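Local structure of fructose-bisphosphate aldolase (Thermus caldophilus, 2FJK) at residues T128-L133 with I247-T252; A76-H81 with A167-V172; V99-S104 with K116-A121; I189-L194 with I239-S244. The protein belongs to the class II fructose-bisphosphate aldolases, a family of enzymes built on a TIM barrel, and holds 1,3-dihydroxyacetonephosphate in its pocket. All coordinates share one frame; numbering follows the deposited sequence.

In the fold
The four contacts sample one TIM barrel from its interior to its outer helices. Contacts 1 and 2 lie in the barrel interior, their centres only about 4 Å apart; their segments alternate along the chain, both hold pocket residues and both reach 1,3-dihydroxyacetonephosphate. Contact 3 falls between the two segments of contact 2 in sequence and lies about 12 Å from contact 1, centre to centre, on the neighbouring strand 98-101 and helix 108-124. Contact 4 comes between the two segments of contact 1 and joins outer helices about 14 Å from it. The centres of contacts 3 and 4 are about 25 Å apart and the two do not touch: each packs a different part of the helical layer.

Contact 1: residues T128-L133 with I247-T252; sequences TVEAEL and IAKINT. With 13P (1,3-dihydroxyacetonephosphate), chain E.
Glu130 and Lys249 mark the nearest approach of two strands that are not neighbours in a sheet: their CA atoms stand 10.5 Å apart, and side chains alone span the gap. Both residues send an extended chain inward. In Glu130 CG lies opposite the backbone N (chi1 -175°), and in Lys249 all four torsions are close to 180°, which carries its ammonium group across the interior. There Lys249 NZ donates to Glu130 OE1 at 2.9 Å in a salt bridge, arriving nearly along the C-O axis of the carboxylate oxygen. The two chains meet at a slant, and the last methylene also lies near the carboxylate, Lys249 CE being 3.4 Å from Glu130 OE1. A second bond, to His78 ND1, grips the same ammonium group, so that a buried charge is held from two directions. Such pairing probably offsets the cost of burying it. Val206 and Met100 pack against both side chains, giving the ion pair apolar neighbours.

Two residues further along its strand, Asn251 lies against the bound 1,3-dihydroxyacetonephosphate, with Asn251 CB nearest to ligand C3. A charged pair spanning the barrel beside strand residues that line the ligand pocket fits the polar interior of this TIM-barrel aldolase.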
loop_
_atom_site.group_PDB
_atom_site.type_symbol
_atom_site.label_atom_id
_atom_site.label_comp_id
_atom_site.label_asym_id
_atom_site.label_seq_id
_atom_site.Cartn_x
_atom_site.Cartn_y
_atom_site.Cartn_z
ATOM N N THR A 128 14.386 -5.357 -14.312
ATOM C CA THR A 128 15.637 -5.313 -15.067
ATOM C C THR A 128 16.827 -5.802 -14.240
ATOM O O THR A 128 16.775 -5.868 -13.009
ATOM C CB THR A 128 15.953 -3.900 -15.595
ATOM O OG1 THR A 128 15.927 -2.963 -14.515
ATOM C CG2 THR A 128 14.947 -3.501 -16.669
ATOM N N VAL A 129 17.908 -6.132 -14.928
ATOM C CA VAL A 129 19.089 -6.662 -14.262
ATOM C C VAL A 129 20.388 -5.982 -14.641
ATOM O O VAL A 129 20.668 -5.757 -15.821
ATOM C CB VAL A 129 19.246 -8.163 -14.564
ATOM C CG1 VAL A 129 20.561 -8.685 -14.010
ATOM C CG2 VAL A 129 18.089 -8.923 -13.964
ATOM N N GLU A 130 21.174 -5.644 -13.627
ATOM C CA GLU A 130 22.476 -5.045 -13.851
ATOM C C GLU A 130 23.480 -6.140 -13.505
ATOM O O GLU A 130 23.254 -6.927 -12.584
ATOM C CB GLU A 130 22.716 -3.847 -12.928
ATOM C CG GLU A 130 24.029 -3.139 -13.233
ATOM C CD GLU A 130 24.357 -2.025 -12.258
ATOM O OE1 GLU A 130 23.494 -1.155 -12.023
ATOM O OE2 GLU A 130 25.490 -2.017 -11.735
ATOM N N ALA A 131 24.573 -6.205 -14.244
ATOM C CA ALA A 131 25.594 -7.206 -13.971
ATOM C C ALA A 131 26.953 -6.547 -14.100
ATOM O O ALA A 131 27.100 -5.552 -14.808
ATOM C CB ALA A 131 25.470 -8.357 -14.952
ATOM N N GLU A 132 27.951 -7.083 -13.411
ATOM C CA GLU A 132 29.271 -6.492 -13.515
ATOM C C GLU A 132 30.351 -7.475 -13.932
ATOM O O GLU A 132 30.343 -8.642 -13.541
ATOM C CB GLU A 132 29.655 -5.794 -12.202
ATOM C CG GLU A 132 29.654 -6.664 -10.966
ATOM C CD GLU A 132 29.732 -5.834 -9.683
ATOM O OE1 GLU A 132 30.666 -5.006 -9.546
ATOM O OE2 GLU A 132 28.851 -6.012 -8.813
ATOM N N LEU A 133 31.265 -6.978 -14.755
ATOM C CA LEU A 133 32.391 -7.750 -15.254
ATOM C C LEU A 133 33.644 -6.965 -14.882
ATOM O O LEU A 133 33.754 -5.775 -15.192
ATOM C CB LEU A 133 32.297 -7.892 -16.771
ATOM C CG LEU A 133 33.320 -8.791 -17.457
ATOM C CD1 LEU A 133 33.267 -10.219 -16.873
ATOM C CD2 LEU A 133 33.021 -8.799 -18.948
ATOM N N ILE A 247 28.716 6.137 -19.761
ATOM C CA ILE A 247 28.322 5.841 -18.387
ATOM C C ILE A 247 26.974 6.526 -18.188
ATOM O O ILE A 247 26.891 7.751 -18.213
ATOM C CB ILE A 247 29.355 6.414 -17.372
ATOM C CG1 ILE A 247 30.676 5.640 -17.466
ATOM C CG2 ILE A 247 28.799 6.349 -15.956
ATOM C CD1 ILE A 247 30.584 4.196 -17.026
ATOM N N ALA A 248 25.924 5.732 -18.003
ATOM C CA ALA A 248 24.573 6.269 -17.830
ATOM C C ALA A 248 24.057 6.256 -16.388
ATOM O O ALA A 248 23.106 6.980 -16.055
ATOM C CB ALA A 248 23.602 5.510 -18.732
ATOM N N LYS A 249 24.669 5.433 -15.544
ATOM C CA LYS A 249 24.273 5.321 -14.145
ATOM C C LYS A 249 25.484 5.442 -13.231
ATOM O O LYS A 249 26.475 4.722 -13.388
ATOM C CB LYS A 249 23.579 3.986 -13.891
ATOM C CG LYS A 249 23.474 3.634 -12.415
ATOM C CD LYS A 249 22.779 2.296 -12.204
ATOM C CE LYS A 249 22.817 1.900 -10.729
ATOM N NZ LYS A 249 21.952 0.728 -10.466
ATOM N N ILE A 250 25.389 6.348 -12.264
ATOM C CA ILE A 250 26.481 6.586 -11.339
ATOM C C ILE A 250 26.039 6.428 -9.889
ATOM O O ILE A 250 25.112 7.100 -9.423
ATOM C CB ILE A 250 27.051 7.994 -11.551
ATOM C CG1 ILE A 250 27.274 8.230 -13.045
ATOM C CG2 ILE A 250 28.363 8.139 -10.815
ATOM C CD1 ILE A 250 27.685 9.633 -13.383
ATOM N N ASN A 251 26.715 5.536 -9.174
ATOM C CA ASN A 251 26.398 5.274 -7.779
ATOM C C ASN A 251 27.172 6.166 -6.815
ATOM O O ASN A 251 28.378 6.370 -6.971
ATOM C CB ASN A 251 26.680 3.810 -7.461
ATOM C CG ASN A 251 25.456 2.926 -7.614
ATOM O OD1 ASN A 251 24.811 2.563 -6.622
ATOM N ND2 ASN A 251 25.129 2.570 -8.854
ATOM N N THR A 252 26.466 6.685 -5.811
ATOM C CA THR A 252 27.055 7.549 -4.781
ATOM C C THR A 252 26.569 7.102 -3.409
ATOM O O THR A 252 25.362 7.048 -3.163
ATOM C CB THR A 252 26.640 9.022 -4.959
ATOM O OG1 THR A 252 26.963 9.448 -6.281
ATOM C CG2 THR A 252 27.371 9.915 -3.948
HETATM P P 13P E . 31.047 4.833 -2.893
HETATM O O1P 13P E . 31.613 4.260 -1.506
HETATM O O2P 13P E . 32.297 5.376 -3.698
HETATM O O3P 13P E . 30.063 6.007 -2.598
HETATM O O1 13P E . 30.295 3.641 -3.663
HETATM C C1 13P E . 29.153 3.952 -4.458
HETATM C C2 13P E . 28.865 2.701 -5.251
HETATM O O2 13P E . 29.769 2.179 -5.898
HETATM C C3 13P E . 27.469 2.082 -5.257
HETATM O O3 13P E . 27.474 0.852 -5.974
#

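Contact 2: residues A76-H81 with A167-V172; sequences AVHLDH and ADYLAV. With 13P (1,3-dihydroxyacetonephosphate), chain E.
His78 and Tyr169 meet at one point, and the histidine side chain can be followed outward to it. From CB the chain turns so that CG lies beside the backbone N (chi1 -66°), swinging the ring toward the 167-172 segment. CD2 packs on its own strand, with His78 CD2 3.6 Å from Ala76 CB. ND1 is engaged by Lys249, and NE2 makes a weak hydrogen bond to the carbonyl oxygen of Thr4. Between these two nitrogens, His78 CE1 touches Tyr169 CE2 at 3.7 Å. The rings are near parallel (11°) but so offset, with centroids 5.8 Å apart, that little of one lies over the other. The tyrosine hydroxyl has Thr128 OG1 and Thr4 O as hydrogen-bond partners, consistent with a ring steadied at its far end.

Past the end of strand 75-78, Asp80 turns to the pocket, where O3 of 1,3-dihydroxyacetonephosphate donates to Asp80 OD1 at 3.1 Å. The Tyr169 ring lies among barrel elements: Leu6 and Leu9 of helix 6-14 pack on it, as does Glu130 of strand 128-133, the neighbour of the weakly bonded strand 171-172.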
loop_
_atom_site.group_PDB
_atom_site.type_symbol
_atom_site.label_atom_id
_atom_site.label_comp_id
_atom_site.label_asym_id
_atom_site.label_seq_id
_atom_site.Cartn_x
_atom_site.Cartn_y
_atom_site.Cartn_z
ATOM N N ALA A 76 13.618 4.659 -9.889
ATOM C CA ALA A 76 13.873 3.222 -9.944
ATOM C C ALA A 76 14.422 2.790 -8.590
ATOM O O ALA A 76 15.151 3.541 -7.941
ATOM C CB ALA A 76 14.886 2.896 -11.042
ATOM N N VAL A 77 14.059 1.585 -8.166
ATOM C CA VAL A 77 14.530 1.027 -6.904
ATOM C C VAL A 77 15.402 -0.201 -7.238
ATOM O O VAL A 77 14.883 -1.242 -7.644
ATOM C CB VAL A 77 13.330 0.629 -6.021
ATOM C CG1 VAL A 77 13.809 -0.004 -4.723
ATOM C CG2 VAL A 77 12.467 1.876 -5.734
ATOM N N HIS A 78 16.724 -0.055 -7.087
ATOM C CA HIS A 78 17.690 -1.121 -7.401
ATOM C C HIS A 78 18.353 -1.788 -6.197
ATOM O O HIS A 78 18.611 -1.140 -5.185
ATOM C CB HIS A 78 18.813 -0.583 -8.297
ATOM C CG HIS A 78 18.366 -0.164 -9.661
ATOM N ND1 HIS A 78 19.195 -0.220 -10.761
ATOM C CD2 HIS A 78 17.186 0.334 -10.105
ATOM C CE1 HIS A 78 18.545 0.220 -11.824
ATOM N NE2 HIS A 78 17.324 0.562 -11.454
ATOM N N LEU A 79 18.658 -3.079 -6.336
ATOM C CA LEU A 79 19.302 -3.854 -5.277
ATOM C C LEU A 79 20.768 -3.450 -5.060
ATOM O O LEU A 79 21.153 -3.107 -3.954
ATOM C CB LEU A 79 19.208 -5.354 -5.577
ATOM C CG LEU A 79 20.115 -6.304 -4.774
ATOM C CD1 LEU A 79 19.908 -6.116 -3.276
ATOM C CD2 LEU A 79 19.817 -7.747 -5.176
ATOM N N ASP A 80 21.596 -3.489 -6.092
ATOM C CA ASP A 80 22.995 -3.085 -5.902
ATOM C C ASP A 80 23.886 -4.156 -5.232
ATOM O O ASP A 80 23.807 -4.410 -4.023
ATOM C CB ASP A 80 23.045 -1.777 -5.089
ATOM C CG ASP A 80 24.421 -1.132 -5.081
ATOM O OD1 ASP A 80 25.016 -0.996 -6.170
ATOM O OD2 ASP A 80 24.898 -0.746 -3.990
ATOM N N HIS A 81 24.726 -4.782 -6.047
ATOM C CA HIS A 81 25.658 -5.798 -5.584
ATOM C C HIS A 81 24.997 -6.915 -4.783
ATOM O O HIS A 81 25.388 -7.188 -3.644
ATOM C CB HIS A 81 26.759 -5.135 -4.751
ATOM C CG HIS A 81 27.578 -4.144 -5.519
ATOM N ND1 HIS A 81 27.907 -2.902 -5.020
ATOM C CD2 HIS A 81 28.125 -4.208 -6.755
ATOM C CE1 HIS A 81 28.619 -2.243 -5.917
ATOM N NE2 HIS A 81 28.766 -3.014 -6.978
ATOM N N ALA A 167 21.356 -9.567 -19.283
ATOM C CA ALA A 167 21.483 -8.327 -18.522
ATOM C C ALA A 167 21.120 -7.082 -19.337
ATOM O O ALA A 167 21.294 -7.041 -20.555
ATOM C CB ALA A 167 22.890 -8.200 -17.949
ATOM N N ASP A 168 20.623 -6.068 -18.638
ATOM C CA ASP A 168 20.193 -4.824 -19.247
ATOM C C ASP A 168 21.173 -3.657 -19.123
ATOM O O ASP A 168 21.140 -2.743 -19.946
ATOM C CB ASP A 168 18.857 -4.394 -18.626
ATOM C CG ASP A 168 17.823 -5.492 -18.651
ATOM O OD1 ASP A 168 17.318 -5.800 -19.745
ATOM O OD2 ASP A 168 17.520 -6.052 -17.578
ATOM N N TYR A 169 22.039 -3.668 -18.114
ATOM C CA TYR A 169 22.945 -2.532 -17.921
ATOM C C TYR A 169 24.447 -2.766 -18.077
ATOM O O TYR A 169 25.031 -2.386 -19.088
ATOM C CB TYR A 169 22.673 -1.891 -16.553
ATOM C CG TYR A 169 21.203 -1.686 -16.272
ATOM C CD1 TYR A 169 20.357 -1.187 -17.259
ATOM C CD2 TYR A 169 20.647 -2.015 -15.028
ATOM C CE1 TYR A 169 19.008 -1.024 -17.030
ATOM C CE2 TYR A 169 19.280 -1.851 -14.785
ATOM C CZ TYR A 169 18.470 -1.356 -15.797
ATOM O OH TYR A 169 17.116 -1.178 -15.606
ATOM N N LEU A 170 25.061 -3.369 -17.066
ATOM C CA LEU A 170 26.499 -3.662 -17.039
ATOM C C LEU A 170 27.354 -2.608 -16.349
ATOM O O LEU A 170 27.571 -1.519 -16.867
ATOM C CB LEU A 170 27.075 -3.904 -18.445
ATOM C CG LEU A 170 28.608 -4.062 -18.430
ATOM C CD1 LEU A 170 28.975 -5.289 -17.607
ATOM C CD2 LEU A 170 29.167 -4.182 -19.842
ATOM N N ALA A 171 27.847 -2.961 -15.169
ATOM C CA ALA A 171 28.712 -2.090 -14.389
ATOM C C ALA A 171 30.141 -2.414 -14.842
ATOM O O ALA A 171 30.525 -3.583 -14.906
ATOM C CB ALA A 171 28.537 -2.388 -12.905
ATOM N N VAL A 172 30.924 -1.393 -15.167
ATOM C CA VAL A 172 32.285 -1.634 -15.632
ATOM C C VAL A 172 33.376 -1.250 -14.642
ATOM O O VAL A 172 33.195 -0.370 -13.800
ATOM C CB VAL A 172 32.550 -0.902 -16.967
ATOM C CG1 VAL A 172 31.509 -1.328 -17.996
ATOM C CG2 VAL A 172 32.518 0.609 -16.758
HETATM P P 13P E . 31.047 4.833 -2.893
HETATM O O1P 13P E . 31.613 4.260 -1.506
HETATM O O2P 13P E . 32.297 5.376 -3.698
HETATM O O3P 13P E . 30.063 6.007 -2.598
HETATM O O1 13P E . 30.295 3.641 -3.663
HETATM C C1 13P E . 29.153 3.952 -4.458
HETATM C C2 13P E . 28.865 2.701 -5.251
HETATM O O2 13P E . 29.769 2.179 -5.898
HETATM C C3 13P E . 27.469 2.082 -5.257
HETATM O O3 13P E . 27.474 0.852 -5.974
#

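Contact 3: residues V99-S104 with K116-A121; sequences VMIDKS and KRVVEA
Val118 provides the helix side of this apolar contact, dividing its two methyl groups between alternate residues of the strand. One branch, CG1, reaches Val99, with Val118 CG1 3.8 Å from Val99 CG2. The other leans on the beta-branch of Ile101: Val118 CG2 is 3.7 Å from Ile101 CB and 3.8 Å from Ile101 CG2. The division follows from the valine torsion (chi1 166°), which sets CG1 opposite the backbone N and CG2 opposite the carbonyl carbon, so that each methyl faces a different strand residue. On the strand side both touching methyls, Val99 CG2 and Ile101 CG2, occupy the crowded position between backbone N and carbonyl carbon. The closest CA atoms, of Ile101 and Val118, are 7.2 Å apart.

The two elements open the beta-alpha-beta unit formed by strand 98-101, helix 108-124 and strand 128-133, in which the helix covers the outer surface of the parallel strands. Strand alternation sorts the residues: Val99 and Ile101 face the helix, while Met100, modelled as selenomethionine, leaves the strand on the other side and packs on Asp80, His81 and His208. Val129 of the next strand touches both Val99 and Val118, extending the apolar layer.

Backbone bonds hold the helical turn, among them Glu120 N to Lys116 O at 3.1 Å and Ala121 N to Arg117 O at 3.3 Å. Of the charged groups, Arg117 makes a cation-pi contact with Tyr85. At the subunit interface, Ala121 packs on Leu89 of the second subunit.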
loop_
_atom_site.group_PDB
_atom_site.type_symbol
_atom_site.label_atom_id
_atom_site.label_comp_id
_atom_site.label_asym_id
_atom_site.label_seq_id
_atom_site.Cartn_x
_atom_site.Cartn_y
_atom_site.Cartn_z
ATOM N N VAL A 99 17.391 -5.437 -10.283
ATOM C CA VAL A 99 18.270 -6.151 -9.381
ATOM C C VAL A 99 19.650 -6.295 -9.976
ATOM O O VAL A 99 19.858 -6.108 -11.180
ATOM C CB VAL A 99 17.748 -7.554 -9.063
ATOM C CG1 VAL A 99 16.395 -7.459 -8.387
ATOM C CG2 VAL A 99 17.677 -8.379 -10.341
HETATM N N MSE A 100 20.591 -6.648 -9.115
HETATM C CA MSE A 100 21.964 -6.806 -9.530
HETATM C C MSE A 100 22.628 -7.916 -8.754
HETATM O O MSE A 100 22.536 -7.981 -7.523
HETATM C CB MSE A 100 22.718 -5.508 -9.288
HETATM C CG MSE A 100 24.142 -5.548 -9.739
HETATM SE SE MSE A 100 25.033 -4.011 -9.079
HETATM C CE MSE A 100 23.674 -2.675 -9.421
ATOM N N ILE A 101 23.291 -8.797 -9.483
ATOM C CA ILE A 101 23.999 -9.895 -8.873
ATOM C C ILE A 101 25.473 -9.607 -9.124
ATOM O O ILE A 101 25.870 -9.257 -10.237
ATOM C CB ILE A 101 23.595 -11.240 -9.525
ATOM C CG1 ILE A 101 24.415 -12.379 -8.929
ATOM C CG2 ILE A 101 23.776 -11.163 -11.039
ATOM C CD1 ILE A 101 24.135 -12.636 -7.467
ATOM N N ASP A 102 26.282 -9.717 -8.081
ATOM C CA ASP A 102 27.704 -9.471 -8.229
ATOM C C ASP A 102 28.512 -10.761 -8.132
ATOM O O ASP A 102 28.719 -11.306 -7.048
ATOM C CB ASP A 102 28.188 -8.464 -7.184
ATOM C CG ASP A 102 29.690 -8.232 -7.249
ATOM O OD1 ASP A 102 30.270 -8.319 -8.356
ATOM O OD2 ASP A 102 30.289 -7.947 -6.191
ATOM N N LYS A 103 28.945 -11.251 -9.290
ATOM C CA LYS A 103 29.751 -12.466 -9.365
ATOM C C LYS A 103 30.984 -12.130 -10.195
ATOM O O LYS A 103 31.482 -12.953 -10.955
ATOM C CB LYS A 103 28.956 -13.594 -10.025
ATOM C CG LYS A 103 27.747 -14.049 -9.213
ATOM C CD LYS A 103 28.177 -14.736 -7.928
ATOM C CE LYS A 103 26.974 -15.185 -7.112
ATOM N NZ LYS A 103 27.382 -15.935 -5.895
ATOM N N SER A 104 31.459 -10.899 -10.043
ATOM C CA SER A 104 32.621 -10.423 -10.766
ATOM C C SER A 104 33.892 -11.141 -10.319
ATOM O O SER A 104 34.825 -11.295 -11.100
ATOM C CB SER A 104 32.790 -8.919 -10.561
ATOM O OG SER A 104 33.223 -8.641 -9.243
ATOM N N LYS A 116 22.955 -15.015 -15.614
ATOM C CA LYS A 116 21.901 -15.474 -16.510
ATOM C C LYS A 116 20.698 -16.005 -15.735
ATOM O O LYS A 116 19.552 -15.778 -16.113
ATOM C CB LYS A 116 22.436 -16.566 -17.431
ATOM C CG LYS A 116 21.517 -16.920 -18.584
ATOM C CD LYS A 116 22.058 -18.141 -19.331
ATOM C CE LYS A 116 21.116 -18.603 -20.429
ATOM N NZ LYS A 116 21.425 -20.011 -20.823
ATOM N N ARG A 117 20.969 -16.726 -14.655
ATOM C CA ARG A 117 19.907 -17.275 -13.823
ATOM C C ARG A 117 19.087 -16.135 -13.214
ATOM O O ARG A 117 17.881 -16.256 -13.014
ATOM C CB ARG A 117 20.509 -18.116 -12.702
ATOM C CG ARG A 117 19.484 -18.837 -11.854
ATOM C CD ARG A 117 20.135 -19.473 -10.639
ATOM N NE ARG A 117 19.241 -20.428 -9.992
ATOM C CZ ARG A 117 19.459 -20.951 -8.792
ATOM N NH1 ARG A 117 20.541 -20.608 -8.108
ATOM N NH2 ARG A 117 18.596 -21.817 -8.278
ATOM N N VAL A 118 19.765 -15.031 -12.914
ATOM C CA VAL A 118 19.128 -13.864 -12.325
ATOM C C VAL A 118 18.283 -13.136 -13.352
ATOM O O VAL A 118 17.209 -12.640 -13.037
ATOM C CB VAL A 118 20.188 -12.884 -11.742
ATOM C CG1 VAL A 118 19.548 -11.523 -11.454
ATOM C CG2 VAL A 118 20.778 -13.465 -10.457
ATOM N N VAL A 119 18.770 -13.068 -14.580
ATOM C CA VAL A 119 18.042 -12.390 -15.648
ATOM C C VAL A 119 16.724 -13.093 -15.925
ATOM O O VAL A 119 15.699 -12.453 -16.149
ATOM C CB VAL A 119 18.873 -12.347 -16.963
ATOM C CG1 VAL A 119 18.007 -11.858 -18.124
ATOM C CG2 VAL A 119 20.064 -11.431 -16.790
ATOM N N GLU A 120 16.757 -14.417 -15.911
ATOM C CA GLU A 120 15.561 -15.199 -16.172
ATOM C C GLU A 120 14.526 -14.962 -15.078
ATOM O O GLU A 120 13.341 -14.788 -15.364
ATOM C CB GLU A 120 15.924 -16.682 -16.267
ATOM C CG GLU A 120 17.045 -16.943 -17.269
ATOM C CD GLU A 120 17.440 -18.408 -17.373
ATOM O OE1 GLU A 120 17.574 -19.081 -16.326
ATOM O OE2 GLU A 120 17.633 -18.883 -18.510
ATOM N N ALA A 121 14.981 -14.939 -13.827
ATOM C CA ALA A 121 14.092 -14.715 -12.687
ATOM C C ALA A 121 13.516 -13.304 -12.734
ATOM O O ALA A 121 12.310 -13.105 -12.609
ATOM C CB ALA A 121 14.855 -14.929 -11.378
#

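Contact 4: residues I189-L194 with I239-S244; sequences IDHPRL and IKKAIS
In the helical layer around the barrel, the first turn of helix 191-200 lies against the last turns of helix 236-244, with His191 and Leu194 facing Lys241 and Ala242. The aliphatic part of Lys241 lies across the imidazole in a CH-pi contact: Lys241 CD is 3.6 Å from the centroid of the His191 ring and 11° off its normal. An extended lysine chain, with CG opposite the backbone N (chi1 -171°), carries its methylenes across the ring face and the ammonium group beyond it. On the other face Ile189 CG2 sits 3.8 Å above the His191 ring plane, nearer the rim, so carbon groups cover both faces. The ring's rotation is further fixed by the hydrogen bond of His191 NE2 to Asp238 OD1, one turn back on the partner helix.

Both helices follow the alpha/beta logic of the TIM barrel, pressing inward on its strands: Leu194 and Ala242 each touch Ile247, and Leu194 also meets Leu205. Where the helices come close, packing is tight, since Leu194 CD2 stands 3.5 Å from both Ala242 CA and Ala242 CB. The backbones are closest here, the CA atoms of His191 and Ala242 being 6.6 Å apart, with an alanine at this point.

Local bonds lie at the helix ends. Asp190 is the N-cap of helix 191-200, its side chain accepting from Arg193 N, although the position of Asp190 OD1 is doubtful. At the finish of the other helix, Ser244 OG donates to Lys241 O at 2.6 Å, in the carbonyl plane and on a lone pair (C=O...donor angle 119°).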
loop_
_atom_site.group_PDB
_atom_site.type_symbol
_atom_site.label_atom_id
_atom_site.label_comp_id
_atom_site.label_asym_id
_atom_site.label_seq_id
_atom_site.Cartn_x
_atom_site.Cartn_y
_atom_site.Cartn_z
ATOM N N ILE A 189 41.565 6.846 -14.083
ATOM C CA ILE A 189 40.370 6.277 -14.676
ATOM C C ILE A 189 40.719 5.920 -16.113
ATOM O O ILE A 189 41.130 6.783 -16.888
ATOM C CB ILE A 189 39.202 7.279 -14.679
ATOM C CG1 ILE A 189 39.002 7.854 -13.274
ATOM C CG2 ILE A 189 37.945 6.598 -15.187
ATOM C CD1 ILE A 189 38.853 6.820 -12.187
ATOM N N ASP A 190 40.564 4.649 -16.459
ATOM C CA ASP A 190 40.878 4.173 -17.800
ATOM C C ASP A 190 39.799 4.593 -18.789
ATOM O O ASP A 190 38.930 3.800 -19.145
ATOM C CB ASP A 190 40.999 2.648 -17.794
ATOM C CG ASP A 190 41.864 2.132 -18.919
ATOM O OD1 ASP A 190 41.668 2.576 -20.068
ATOM O OD2 ASP A 190 42.735 1.275 -18.652
ATOM N N HIS A 191 39.860 5.839 -19.240
ATOM C CA HIS A 191 38.866 6.352 -20.178
ATOM C C HIS A 191 38.873 5.658 -21.536
ATOM O O HIS A 191 37.812 5.396 -22.104
ATOM C CB HIS A 191 39.042 7.860 -20.349
ATOM C CG HIS A 191 38.626 8.652 -19.147
ATOM N ND1 HIS A 191 37.345 8.609 -18.637
ATOM C CD2 HIS A 191 39.313 9.517 -18.365
ATOM C CE1 HIS A 191 37.260 9.415 -17.594
ATOM N NE2 HIS A 191 38.440 9.981 -17.407
ATOM N N PRO A 192 40.064 5.348 -22.077
ATOM C CA PRO A 192 40.114 4.675 -23.378
ATOM C C PRO A 192 39.418 3.329 -23.280
ATOM O O PRO A 192 38.696 2.922 -24.186
ATOM C CB PRO A 192 41.613 4.529 -23.634
ATOM C CG PRO A 192 42.180 5.718 -22.931
ATOM C CD PRO A 192 41.419 5.709 -21.630
ATOM N N ARG A 193 39.654 2.646 -22.164
ATOM C CA ARG A 193 39.055 1.345 -21.913
ATOM C C ARG A 193 37.532 1.480 -21.904
ATOM O O ARG A 193 36.820 0.665 -22.486
ATOM C CB ARG A 193 39.530 0.813 -20.563
ATOM C CG ARG A 193 39.180 -0.625 -20.317
ATOM C CD ARG A 193 39.679 -1.095 -18.969
ATOM N NE ARG A 193 39.936 -2.528 -19.017
ATOM C CZ ARG A 193 41.055 -3.069 -19.482
ATOM N NH1 ARG A 193 42.035 -2.293 -19.924
ATOM N NH2 ARG A 193 41.176 -4.386 -19.539
ATOM N N LEU A 194 37.037 2.515 -21.231
ATOM C CA LEU A 194 35.600 2.751 -21.164
ATOM C C LEU A 194 35.082 2.966 -22.589
ATOM O O LEU A 194 34.049 2.421 -22.984
ATOM C CB LEU A 194 35.315 3.985 -20.301
ATOM C CG LEU A 194 33.855 4.424 -20.123
ATOM C CD1 LEU A 194 32.997 3.254 -19.628
ATOM C CD2 LEU A 194 33.807 5.576 -19.136
ATOM N N ILE A 239 34.341 12.056 -14.073
ATOM C CA ILE A 239 32.939 11.660 -14.071
ATOM C C ILE A 239 32.280 12.190 -15.357
ATOM O O ILE A 239 31.511 11.487 -16.005
ATOM C CB ILE A 239 32.197 12.227 -12.829
ATOM C CG1 ILE A 239 32.710 11.539 -11.559
ATOM C CG2 ILE A 239 30.676 12.036 -12.982
ATOM C CD1 ILE A 239 32.343 10.060 -11.453
ATOM N N LYS A 240 32.600 13.422 -15.731
ATOM C CA LYS A 240 32.017 14.017 -16.931
ATOM C C LYS A 240 32.387 13.279 -18.217
ATOM O O LYS A 240 31.525 12.960 -19.034
ATOM C CB LYS A 240 32.436 15.487 -17.052
ATOM C CG LYS A 240 31.732 16.418 -16.086
ATOM C CD LYS A 240 32.269 17.831 -16.234
ATOM C CE LYS A 240 31.560 18.793 -15.299
ATOM N NZ LYS A 240 32.122 20.170 -15.408
ATOM N N LYS A 241 33.675 13.023 -18.397
ATOM C CA LYS A 241 34.147 12.327 -19.588
ATOM C C LYS A 241 33.537 10.933 -19.624
ATOM O O LYS A 241 32.999 10.506 -20.648
ATOM C CB LYS A 241 35.671 12.231 -19.563
ATOM C CG LYS A 241 36.304 11.715 -20.847
ATOM C CD LYS A 241 37.818 11.806 -20.738
ATOM C CE LYS A 241 38.515 11.416 -22.034
ATOM N NZ LYS A 241 39.990 11.616 -21.937
ATOM N N ALA A 242 33.613 10.230 -18.500
ATOM C CA ALA A 242 33.062 8.882 -18.419
ATOM C C ALA A 242 31.598 8.896 -18.838
ATOM O O ALA A 242 31.137 8.001 -19.553
ATOM C CB ALA A 242 33.204 8.333 -17.000
ATOM N N ILE A 243 30.868 9.918 -18.398
ATOM C CA ILE A 243 29.456 10.036 -18.753
ATOM C C ILE A 243 29.313 10.331 -20.241
ATOM O O ILE A 243 28.432 9.789 -20.906
ATOM C CB ILE A 243 28.759 11.154 -17.959
ATOM C CG1 ILE A 243 28.700 10.776 -16.476
ATOM C CG2 ILE A 243 27.352 11.375 -18.504
ATOM C CD1 ILE A 243 28.176 11.881 -15.582
ATOM N N SER A 244 30.183 11.192 -20.757
ATOM C CA SER A 244 30.150 11.540 -22.174
ATOM C C SER A 244 30.556 10.320 -22.979
ATOM O O SER A 244 30.312 10.253 -24.183
ATOM C CB SER A 244 31.136 12.665 -22.485
ATOM O OG SER A 244 32.464 12.160 -22.533
#